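Local coordinates for peptidoglycan recognition protein SA CG11709-PA (Drosophila melanogaster, PDB 1S2J) that recognises peptidoglycan of Gram-positive bacteria to activate the Toll pathway in innate immunity, and also has L,D-carboxypeptidase activity, at residues Thr39-Arg44 / Asp109-Glu114; Arg59-Val64 / Gly165-Asp170; His67-Gly72 / Gly134-Gly139. All coordinates share one frame; numbering follows the deposited sequence.

Interaction 1 (Thr39-Arg44 / Asp109-Glu114)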
loop_
_atom_site.group_PDB
_atom_site.type_symbol
_atom_site.label_atom_id
_atom_site.label_comp_id
_atom_site.label_asym_id
_atom_site.label_seq_id
_atom_site.Cartn_x
_atom_site.Cartn_y
_atom_site.Cartn_z
ATOM N N THR A 39 1.455 9.578 -11.529
ATOM C CA THR A 39 2.917 9.636 -11.520
ATOM C C THR A 39 3.352 9.270 -10.108
ATOM O O THR A 39 2.955 9.912 -9.139
ATOM C CB THR A 39 3.467 11.021 -11.937
ATOM O OG1 THR A 39 2.721 11.522 -13.067
ATOM C CG2 THR A 39 4.914 10.880 -12.455
ATOM N N ILE A 40 4.120 8.194 -10.003
ATOM C CA ILE A 40 4.517 7.691 -8.710
ATOM C C ILE A 40 5.707 8.506 -8.219
ATOM O O ILE A 40 6.616 8.803 -8.991
ATOM C CB ILE A 40 4.804 6.183 -8.798
ATOM C CG1 ILE A 40 3.478 5.421 -9.018
ATOM C CG2 ILE A 40 5.544 5.682 -7.550
ATOM C CD1 ILE A 40 3.635 4.073 -9.714
ATOM N N LYS A 41 5.644 8.905 -6.948
ATOM C CA LYS A 41 6.777 9.482 -6.240
ATOM C C LYS A 41 7.778 8.388 -5.886
ATOM O O LYS A 41 7.595 7.663 -4.910
ATOM C CB LYS A 41 6.284 10.159 -4.965
ATOM C CG LYS A 41 7.296 11.051 -4.278
ATOM C CD LYS A 41 7.798 12.142 -5.206
ATOM C CE LYS A 41 6.701 13.113 -5.609
ATOM N NZ LYS A 41 7.300 14.215 -6.418
ATOM N N LEU A 42 8.834 8.266 -6.680
ATOM C CA LEU A 42 9.859 7.243 -6.451
ATOM C C LEU A 42 10.596 7.426 -5.116
ATOM O O LEU A 42 10.629 8.518 -4.553
ATOM C CB LEU A 42 10.857 7.173 -7.626
ATOM C CG LEU A 42 10.276 6.911 -9.031
ATOM C CD1 LEU A 42 11.344 6.981 -10.154
ATOM C CD2 LEU A 42 9.509 5.569 -9.097
ATOM N N LYS A 43 11.175 6.329 -4.633
ATOM C CA LYS A 43 11.915 6.286 -3.379
ATOM C C LYS A 43 12.890 7.461 -3.184
ATOM O O LYS A 43 12.803 8.153 -2.174
ATOM C CB LYS A 43 12.631 4.939 -3.258
ATOM C CG LYS A 43 13.323 4.698 -1.947
ATOM C CD LYS A 43 12.357 4.218 -0.876
ATOM C CE LYS A 43 12.306 2.729 -0.794
ATOM N NZ LYS A 43 13.660 2.102 -0.796
ATOM N N ARG A 44 13.789 7.689 -4.149
ATOM C CA ARG A 44 14.753 8.818 -4.080
ATOM C C ARG A 44 14.033 10.144 -3.991
ATOM O O ARG A 44 14.484 11.057 -3.296
ATOM C CB ARG A 44 15.675 8.921 -5.319
ATOM C CG ARG A 44 16.223 7.622 -5.908
ATOM C CD ARG A 44 16.210 7.552 -7.470
ATOM N NE ARG A 44 15.396 8.593 -8.120
ATOM C CZ ARG A 44 14.996 8.559 -9.396
ATOM N NH1 ARG A 44 15.316 7.533 -10.183
ATOM N NH2 ARG A 44 14.269 9.561 -9.887
ATOM N N ASP A 109 -2.973 14.206 -0.519
ATOM C CA ASP A 109 -2.737 14.848 -1.810
ATOM C C ASP A 109 -3.107 13.994 -3.033
ATOM O O ASP A 109 -3.137 14.498 -4.147
ATOM C CB ASP A 109 -1.272 15.300 -1.942
ATOM C CG ASP A 109 -0.273 14.233 -1.484
ATOM O OD1 ASP A 109 0.898 14.613 -1.234
ATOM O OD2 ASP A 109 -0.556 13.010 -1.340
ATOM N N GLY A 110 -3.375 12.708 -2.840
ATOM C CA GLY A 110 -3.708 11.858 -3.964
ATOM C C GLY A 110 -2.472 11.450 -4.743
ATOM O O GLY A 110 -2.579 10.974 -5.858
ATOM N N ILE A 111 -1.295 11.626 -4.154
ATOM C CA ILE A 111 -0.103 11.068 -4.767
ATOM C C ILE A 111 0.328 9.713 -4.153
ATOM O O ILE A 111 0.155 9.458 -2.952
ATOM C CB ILE A 111 1.097 12.107 -4.953
ATOM C CG1 ILE A 111 2.339 11.698 -4.190
ATOM C CG2 ILE A 111 0.716 13.600 -4.816
ATOM C CD1 ILE A 111 3.333 11.143 -5.127
ATOM N N VAL A 112 0.842 8.845 -5.027
ATOM C CA VAL A 112 1.274 7.511 -4.679
ATOM C C VAL A 112 2.772 7.605 -4.415
ATOM O O VAL A 112 3.545 7.989 -5.306
ATOM C CB VAL A 112 1.031 6.524 -5.838
ATOM C CG1 VAL A 112 1.662 5.176 -5.543
ATOM C CG2 VAL A 112 -0.467 6.379 -6.142
ATOM N N TYR A 113 3.165 7.272 -3.186
ATOM C CA TYR A 113 4.557 7.301 -2.778
ATOM C C TYR A 113 5.072 5.873 -2.852
ATOM O O TYR A 113 4.444 4.950 -2.294
ATOM C CB TYR A 113 4.682 7.891 -1.356
ATOM C CG TYR A 113 4.279 9.348 -1.315
ATOM C CD1 TYR A 113 2.940 9.734 -1.102
ATOM C CD2 TYR A 113 5.227 10.352 -1.536
ATOM C CE1 TYR A 113 2.566 11.104 -1.102
ATOM C CE2 TYR A 113 4.872 11.706 -1.536
ATOM C CZ TYR A 113 3.556 12.078 -1.321
ATOM O OH TYR A 113 3.249 13.428 -1.334
ATOM N N GLU A 114 6.182 5.685 -3.556
ATOM C CA GLU A 114 6.793 4.369 -3.701
ATOM C C GLU A 114 7.332 3.893 -2.376
ATOM O O GLU A 114 8.115 4.602 -1.721
ATOM C CB GLU A 114 7.948 4.404 -4.715
ATOM C CG GLU A 114 8.342 3.024 -5.219
ATOM C CD GLU A 114 9.602 2.999 -6.089
ATOM O OE1 GLU A 114 10.506 3.852 -5.934
ATOM O OE2 GLU A 114 9.678 2.097 -6.945
#
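Two first torsions place the side chains that flank the bridge: in Glu114 CG stands opposite the backbone N (chi1 -163°) and an extended chain carries the carboxylate to Lys43, while Lys41 uses the same setting (chi1 -168°) to lay its CG beside the Tyr113 ring. Glu114 OE1 takes the Lys43 N-H with its anti lone pair, N to O 2.9 Å, in a nearly straight bond of 165°. The same oxygen has Leu42 CD2 at 3.7 Å, so the leucine branch lies across the carboxylate end. The backbones run in the same general direction and meet in a single bridge at Lys41 and Tyr113: Lys41 N gives to Val112 O at 2.8 Å, and Lys41 O receives Glu114 N at 2.8 Å. Lys41 CG comes within 3.5 Å of Tyr113 CD2, with the two side chains side by side before the lysine chain bends away at its second and third torsions. On the other face of the pairing from Lys41 and Tyr113, Ile40 CG1 packs against Val112 CG1 at 3.9 Å, and both residues also touch Phe104 of the sheet and Leu157 of helix 148-163. Tyr113 is secured at its far end, where its OH donates to Asp109 OD1 (2.6 Å) at the ring edge; Asp109 OD2 closes an Asx turn by accepting from Ile111 N. Lys43 NZ is taken up by Asp99 and the carbonyl of Lys49, and stands 6.3 Å from Glu114 OE1. The bonding evidence therefore makes Glu114 a tether for a backbone N-H rather than the ion-pair mate of Lys43, though the nearby ammonium would probably favour its charged form; the N-terminal loop is thus pinned to edge strand 112-114 by two backbone bonds and one carboxylate.

Interaction 2 (Arg59-Val64 / Gly165-Asp170)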
loop_
_atom_site.group_PDB
_atom_site.type_symbol
_atom_site.label_atom_id
_atom_site.label_comp_id
_atom_site.label_asym_id
_atom_site.label_seq_id
_atom_site.Cartn_x
_atom_site.Cartn_y
_atom_site.Cartn_z
ATOM N N ARG A 59 5.206 -12.264 -11.637
ATOM C CA ARG A 59 4.440 -11.309 -12.396
ATOM C C ARG A 59 3.523 -12.157 -13.290
ATOM O O ARG A 59 3.973 -13.170 -13.821
ATOM C CB ARG A 59 5.439 -10.514 -13.215
ATOM C CG ARG A 59 4.934 -9.314 -13.915
ATOM C CD ARG A 59 6.096 -8.428 -14.337
ATOM N NE ARG A 59 5.656 -7.094 -14.706
ATOM C CZ ARG A 59 5.189 -6.787 -15.889
ATOM N NH1 ARG A 59 5.105 -7.720 -16.832
ATOM N NH2 ARG A 59 4.817 -5.549 -16.142
ATOM N N PRO A 60 2.241 -11.812 -13.410
ATOM C CA PRO A 60 1.604 -10.718 -12.653
ATOM C C PRO A 60 1.293 -11.090 -11.211
ATOM O O PRO A 60 1.409 -12.262 -10.843
ATOM C CB PRO A 60 0.310 -10.456 -13.432
ATOM C CG PRO A 60 -0.006 -11.718 -14.121
ATOM C CD PRO A 60 1.293 -12.485 -14.319
ATOM N N ILE A 61 0.953 -10.082 -10.403
ATOM C CA ILE A 61 0.556 -10.254 -9.008
ATOM C C ILE A 61 -0.972 -10.377 -8.943
ATOM O O ILE A 61 -1.688 -9.672 -9.658
ATOM C CB ILE A 61 1.007 -9.024 -8.171
ATOM C CG1 ILE A 61 2.535 -9.001 -7.982
ATOM C CG2 ILE A 61 0.277 -8.975 -6.814
ATOM C CD1 ILE A 61 3.047 -10.113 -7.051
ATOM N N ARG A 62 -1.468 -11.230 -8.058
ATOM C CA ARG A 62 -2.895 -11.493 -8.017
ATOM C C ARG A 62 -3.644 -10.844 -6.859
ATOM O O ARG A 62 -4.830 -10.583 -6.969
ATOM C CB ARG A 62 -3.158 -13.004 -8.231
ATOM C CG ARG A 62 -3.761 -13.794 -7.136
ATOM C CD ARG A 62 -4.883 -14.733 -7.602
ATOM N NE ARG A 62 -4.536 -15.534 -8.787
ATOM C CZ ARG A 62 -5.082 -15.398 -9.991
ATOM N NH1 ARG A 62 -6.022 -14.487 -10.232
ATOM N NH2 ARG A 62 -4.685 -16.190 -10.968
ATOM N N TYR A 63 -2.963 -10.502 -5.774
ATOM C CA TYR A 63 -3.639 -9.863 -4.640
ATOM C C TYR A 63 -3.152 -8.443 -4.332
ATOM O O TYR A 63 -1.935 -8.170 -4.308
ATOM C CB TYR A 63 -3.499 -10.699 -3.375
ATOM C CG TYR A 63 -4.246 -12.019 -3.386
ATOM C CD1 TYR A 63 -3.590 -13.217 -3.763
ATOM C CD2 TYR A 63 -5.569 -12.091 -2.976
ATOM C CE1 TYR A 63 -4.246 -14.432 -3.774
ATOM C CE2 TYR A 63 -6.247 -13.315 -2.973
ATOM C CZ TYR A 63 -5.577 -14.480 -3.373
ATOM O OH TYR A 63 -6.237 -15.684 -3.354
ATOM N N VAL A 64 -4.125 -7.570 -4.072
ATOM C CA VAL A 64 -3.871 -6.214 -3.595
ATOM C C VAL A 64 -4.448 -6.116 -2.177
ATOM O O VAL A 64 -5.638 -6.430 -1.943
ATOM C CB VAL A 64 -4.491 -5.193 -4.565
ATOM C CG1 VAL A 64 -4.355 -3.777 -4.044
ATOM C CG2 VAL A 64 -3.820 -5.344 -5.979
ATOM N N GLY A 165 0.450 -4.936 -16.832
ATOM C CA GLY A 165 0.774 -6.323 -16.551
ATOM C C GLY A 165 1.385 -6.585 -15.185
ATOM O O GLY A 165 1.937 -7.667 -14.946
ATOM N N GLU A 166 1.290 -5.595 -14.293
ATOM C CA GLU A 166 1.690 -5.739 -12.884
ATOM C C GLU A 166 0.705 -6.577 -12.071
ATOM O O GLU A 166 1.104 -7.237 -11.136
ATOM C CB GLU A 166 1.797 -4.376 -12.193
ATOM C CG GLU A 166 2.681 -3.369 -12.895
ATOM C CD GLU A 166 4.133 -3.698 -12.725
ATOM O OE1 GLU A 166 4.954 -2.961 -13.285
ATOM O OE2 GLU A 166 4.457 -4.695 -12.040
ATOM N N LEU A 167 -0.576 -6.513 -12.410
ATOM C CA LEU A 167 -1.622 -7.240 -11.677
ATOM C C LEU A 167 -2.418 -8.139 -12.628
ATOM O O LEU A 167 -2.618 -7.778 -13.779
ATOM C CB LEU A 167 -2.572 -6.229 -11.027
ATOM C CG LEU A 167 -1.988 -5.275 -9.980
ATOM C CD1 LEU A 167 -2.939 -4.122 -9.633
ATOM C CD2 LEU A 167 -1.624 -6.055 -8.742
ATOM N N SER A 168 -2.890 -9.292 -12.153
ATOM C CA SER A 168 -3.791 -10.128 -12.956
ATOM C C SER A 168 -5.008 -9.310 -13.327
ATOM O O SER A 168 -5.484 -8.531 -12.509
ATOM C CB SER A 168 -4.248 -11.358 -12.188
ATOM O OG SER A 168 -3.141 -12.112 -11.764
ATOM N N GLU A 169 -5.500 -9.464 -14.556
ATOM C CA GLU A 169 -6.694 -8.719 -14.976
ATOM C C GLU A 169 -7.862 -9.019 -14.015
ATOM O O GLU A 169 -8.752 -8.188 -13.828
ATOM C CB GLU A 169 -7.072 -8.978 -16.470
ATOM C CG GLU A 169 -5.882 -8.955 -17.456
ATOM C CD GLU A 169 -6.022 -8.011 -18.675
ATOM O OE1 GLU A 169 -7.170 -7.671 -19.099
ATOM O OE2 GLU A 169 -4.963 -7.612 -19.244
ATOM N N ASP A 170 -7.836 -10.191 -13.379
ATOM C CA ASP A 170 -8.832 -10.510 -12.349
ATOM C C ASP A 170 -8.254 -10.540 -10.928
ATOM O O ASP A 170 -8.654 -11.391 -10.107
ATOM C CB ASP A 170 -9.574 -11.826 -12.679
ATOM C CG ASP A 170 -8.694 -13.058 -12.497
ATOM O OD1 ASP A 170 -7.448 -12.938 -12.444
ATOM O OD2 ASP A 170 -9.161 -14.195 -12.381
#
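Arg59-Val64 and Gly165-Asp170 meet as a short parallel pairing centred on Ile61 and Leu167, with Ile61 N giving to Glu166 O at 2.9 Å and Ser168 N to Ile61 O at 2.8 Å. On the buried side Leu167 CD2 is the main wedge: it meets Val64 CG2 at 3.6 Å, the two side chains crossing at about a right angle, and Ile61 CG2 at 4.0 Å. Thr133 of strand 132-137 touches both Ile61 and Leu167. Two arginines work the other parts of the contact. The extended chain of Arg59 places its guanidinium with one face over Gly165 O, 3.5 Å from CZ, where helix 148-163 ends in a Schellman motif; its NE makes a long salt bridge to Glu166 OE2 (3.8 Å), the two planes 85° apart. At the corner after strand 167-168, Arg62, bent at chi2 and chi3, brings NH1 to Asp170 OD1 at 3.1 Å; the oxygen lies near the guanidinium plane, but the donor approaches from above the carboxylate, at a bent N-H angle of 141°. Firm backbone bonds and apolar packing thus probably carry this joint, the imperfectly aligned ion pairs perhaps adding charge complementarity.

Interaction 3 (His67-Gly72 / Gly134-Gly139)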
loop_
_atom_site.group_PDB
_atom_site.type_symbol
_atom_site.label_atom_id
_atom_site.label_comp_id
_atom_site.label_asym_id
_atom_site.label_seq_id
_atom_site.Cartn_x
_atom_site.Cartn_y
_atom_site.Cartn_z
ATOM N N HIS A 67 -4.230 -1.245 3.376
ATOM C CA HIS A 67 -3.908 -0.912 4.755
ATOM C C HIS A 67 -4.076 0.578 5.029
ATOM O O HIS A 67 -4.244 1.372 4.106
ATOM C CB HIS A 67 -2.469 -1.328 5.072
ATOM C CG HIS A 67 -2.308 -2.792 5.310
ATOM N ND1 HIS A 67 -2.736 -3.413 6.466
ATOM C CD2 HIS A 67 -1.785 -3.766 4.531
ATOM C CE1 HIS A 67 -2.465 -4.700 6.394
ATOM N NE2 HIS A 67 -1.886 -4.942 5.233
ATOM N N HIS A 68 -4.086 0.929 6.312
ATOM C CA HIS A 68 -3.831 2.288 6.746
ATOM C C HIS A 68 -2.552 2.277 7.594
ATOM O O HIS A 68 -2.119 1.225 8.059
ATOM C CB HIS A 68 -5.045 2.890 7.488
ATOM C CG HIS A 68 -5.349 2.238 8.806
ATOM N ND1 HIS A 68 -4.873 0.986 9.143
ATOM C CD2 HIS A 68 -6.097 2.654 9.866
ATOM C CE1 HIS A 68 -5.294 0.670 10.357
ATOM N NE2 HIS A 68 -6.048 1.661 10.812
ATOM N N THR A 69 -1.935 3.433 7.801
ATOM C CA THR A 69 -0.684 3.465 8.552
ATOM C C THR A 69 -0.844 3.631 10.080
ATOM O O THR A 69 0.117 3.406 10.820
ATOM C CB THR A 69 0.230 4.538 7.999
ATOM O OG1 THR A 69 -0.456 5.796 8.034
ATOM C CG2 THR A 69 0.522 4.289 6.486
ATOM N N VAL A 70 -2.051 3.968 10.560
ATOM C CA VAL A 70 -2.274 4.277 11.995
ATOM C C VAL A 70 -1.351 5.446 12.411
ATOM O O VAL A 70 -0.842 5.525 13.538
ATOM C CB VAL A 70 -2.073 3.048 12.943
ATOM C CG1 VAL A 70 -2.842 3.247 14.271
ATOM C CG2 VAL A 70 -2.477 1.710 12.268
ATOM N N THR A 71 -1.148 6.344 11.459
ATOM C CA THR A 71 -0.263 7.483 11.571
ATOM C C THR A 71 -1.161 8.723 11.389
ATOM O O THR A 71 -2.367 8.571 11.178
ATOM C CB THR A 71 0.804 7.295 10.462
ATOM O OG1 THR A 71 2.120 7.455 10.997
ATOM C CG2 THR A 71 0.700 8.283 9.338
ATOM N N GLY A 72 -0.616 9.929 11.536
ATOM C CA GLY A 72 -1.322 11.135 11.114
ATOM C C GLY A 72 -1.472 11.152 9.589
ATOM O O GLY A 72 -0.908 10.296 8.891
ATOM N N GLY A 134 0.995 -4.521 -1.378
ATOM C CA GLY A 134 0.455 -3.864 -0.198
ATOM C C GLY A 134 0.411 -2.376 -0.405
ATOM O O GLY A 134 1.448 -1.757 -0.683
ATOM N N ILE A 135 -0.790 -1.807 -0.272
ATOM C CA ILE A 135 -1.025 -0.391 -0.503
ATOM C C ILE A 135 -1.621 0.201 0.778
ATOM O O ILE A 135 -2.693 -0.228 1.220
ATOM C CB ILE A 135 -2.021 -0.214 -1.667
ATOM C CG1 ILE A 135 -1.432 -0.778 -2.962
ATOM C CG2 ILE A 135 -2.365 1.247 -1.839
ATOM C CD1 ILE A 135 -2.318 -0.619 -4.134
ATOM N N ALA A 136 -0.925 1.169 1.377
ATOM C CA ALA A 136 -1.390 1.778 2.611
ATOM C C ALA A 136 -1.832 3.198 2.360
ATOM O O ALA A 136 -1.109 3.999 1.759
ATOM C CB ALA A 136 -0.300 1.767 3.683
ATOM N N PHE A 137 -3.011 3.520 2.849
ATOM C CA PHE A 137 -3.413 4.905 2.882
ATOM C C PHE A 137 -2.814 5.531 4.124
ATOM O O PHE A 137 -2.941 4.974 5.212
ATOM C CB PHE A 137 -4.935 5.012 2.918
ATOM C CG PHE A 137 -5.589 4.647 1.631
ATOM C CD1 PHE A 137 -6.025 3.342 1.400
ATOM C CD2 PHE A 137 -5.791 5.609 0.638
ATOM C CE1 PHE A 137 -6.664 3.003 0.194
ATOM C CE2 PHE A 137 -6.435 5.280 -0.552
ATOM C CZ PHE A 137 -6.871 3.964 -0.768
ATOM N N ILE A 138 -2.176 6.692 3.955
ATOM C CA ILE A 138 -1.477 7.361 5.054
ATOM C C ILE A 138 -2.480 8.081 5.939
ATOM O O ILE A 138 -3.165 9.017 5.486
ATOM C CB ILE A 138 -0.399 8.360 4.547
ATOM C CG1 ILE A 138 0.579 7.651 3.597
ATOM C CG2 ILE A 138 0.289 9.033 5.777
ATOM C CD1 ILE A 138 1.622 8.567 2.883
ATOM N N GLY A 139 -2.557 7.655 7.191
ATOM C CA GLY A 139 -3.563 8.166 8.114
ATOM C C GLY A 139 -4.217 7.033 8.892
ATOM O O GLY A 139 -3.735 5.895 8.896
#
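His67 and Ala136 form the compact half of this contact, where strands 61-68 and 132-137 lie parallel. His67 N donates to Ile135 O at 2.8 Å. His67 O in turn accepts from Phe137 N, also at 2.8 Å, and His67 CB meets Ala136 CB at 4.0 Å on one face of the sheet. His68 pairs with Phe137 on the opposite face, and the edge of the Phe137 ring comes up to His67 O, with CD1 3.8 Å away. Beyond this pairing the strands give way to loops and the bonds deteriorate: Thr69 N makes only weak bonds to Phe137 O and Gly139 O, and Val70 N another weak one to Gly139 O, bent to 128°. The side chain of Thr69 restores order here. With chi1 at 56°, OG1 sits between the backbone N and the carbonyl carbon and accepts the Gly139 N-H at 2.9 Å in an almost straight line of 172°, while CG2 turns to Ala136 CB (3.9 Å). A valine here would remove that acceptor and would probably leave the buried Gly139 N-H without its mate and the 69-72 loop less firmly tied to Gly139. The outer side is the loop: Val70 is exposed and its side chain stays clear of Gly134-Gly139, while Thr71 CG2 lies alongside the buried Ile138 CG2 at 3.7 Å and the carbonyl oxygens of Thr71 and Gly72 approach Gly139 CA. Ser184 OG is hydrogen-bonded to both His67 ND1 and His68 ND1, and Thr125 OG1 to His67 NE2. The parallel pair belongs to the central mixed sheet of the amidase-type PGRP domain; the His67 side chain, about 5 Å from that of Thr182, a residue inferred to interact with peptidoglycan, puts its end next to the probable ligand-binding site.

In the fold
All three contacts reach one mixed sheet, ordered 112-114, 104-106, 132-137, 61-68, 171-175. Interaction 1 ties the N-terminal loop to the sheet's outermost strand 112-114; interaction 3 joins the inner strands 132-137 and 61-68; interaction 2 fastens the start of strand 61-68 to the chain after helix 148-163. The centres of interactions 1 and 3 lie about 14 Å apart, and those of interactions 1 and 2 about 20 Å. Interactions 2 and 3, with centres about 21 Å apart, sit on opposite sides of the chain's centre. They nevertheless touch through Val64 CG1 and Ile135 CD1 (3.8 Å). Interaction 3 is nested within the loop closed by interaction 2, whereas interaction 1 interleaves with both, so distant sequence segments are bound into one compact domain.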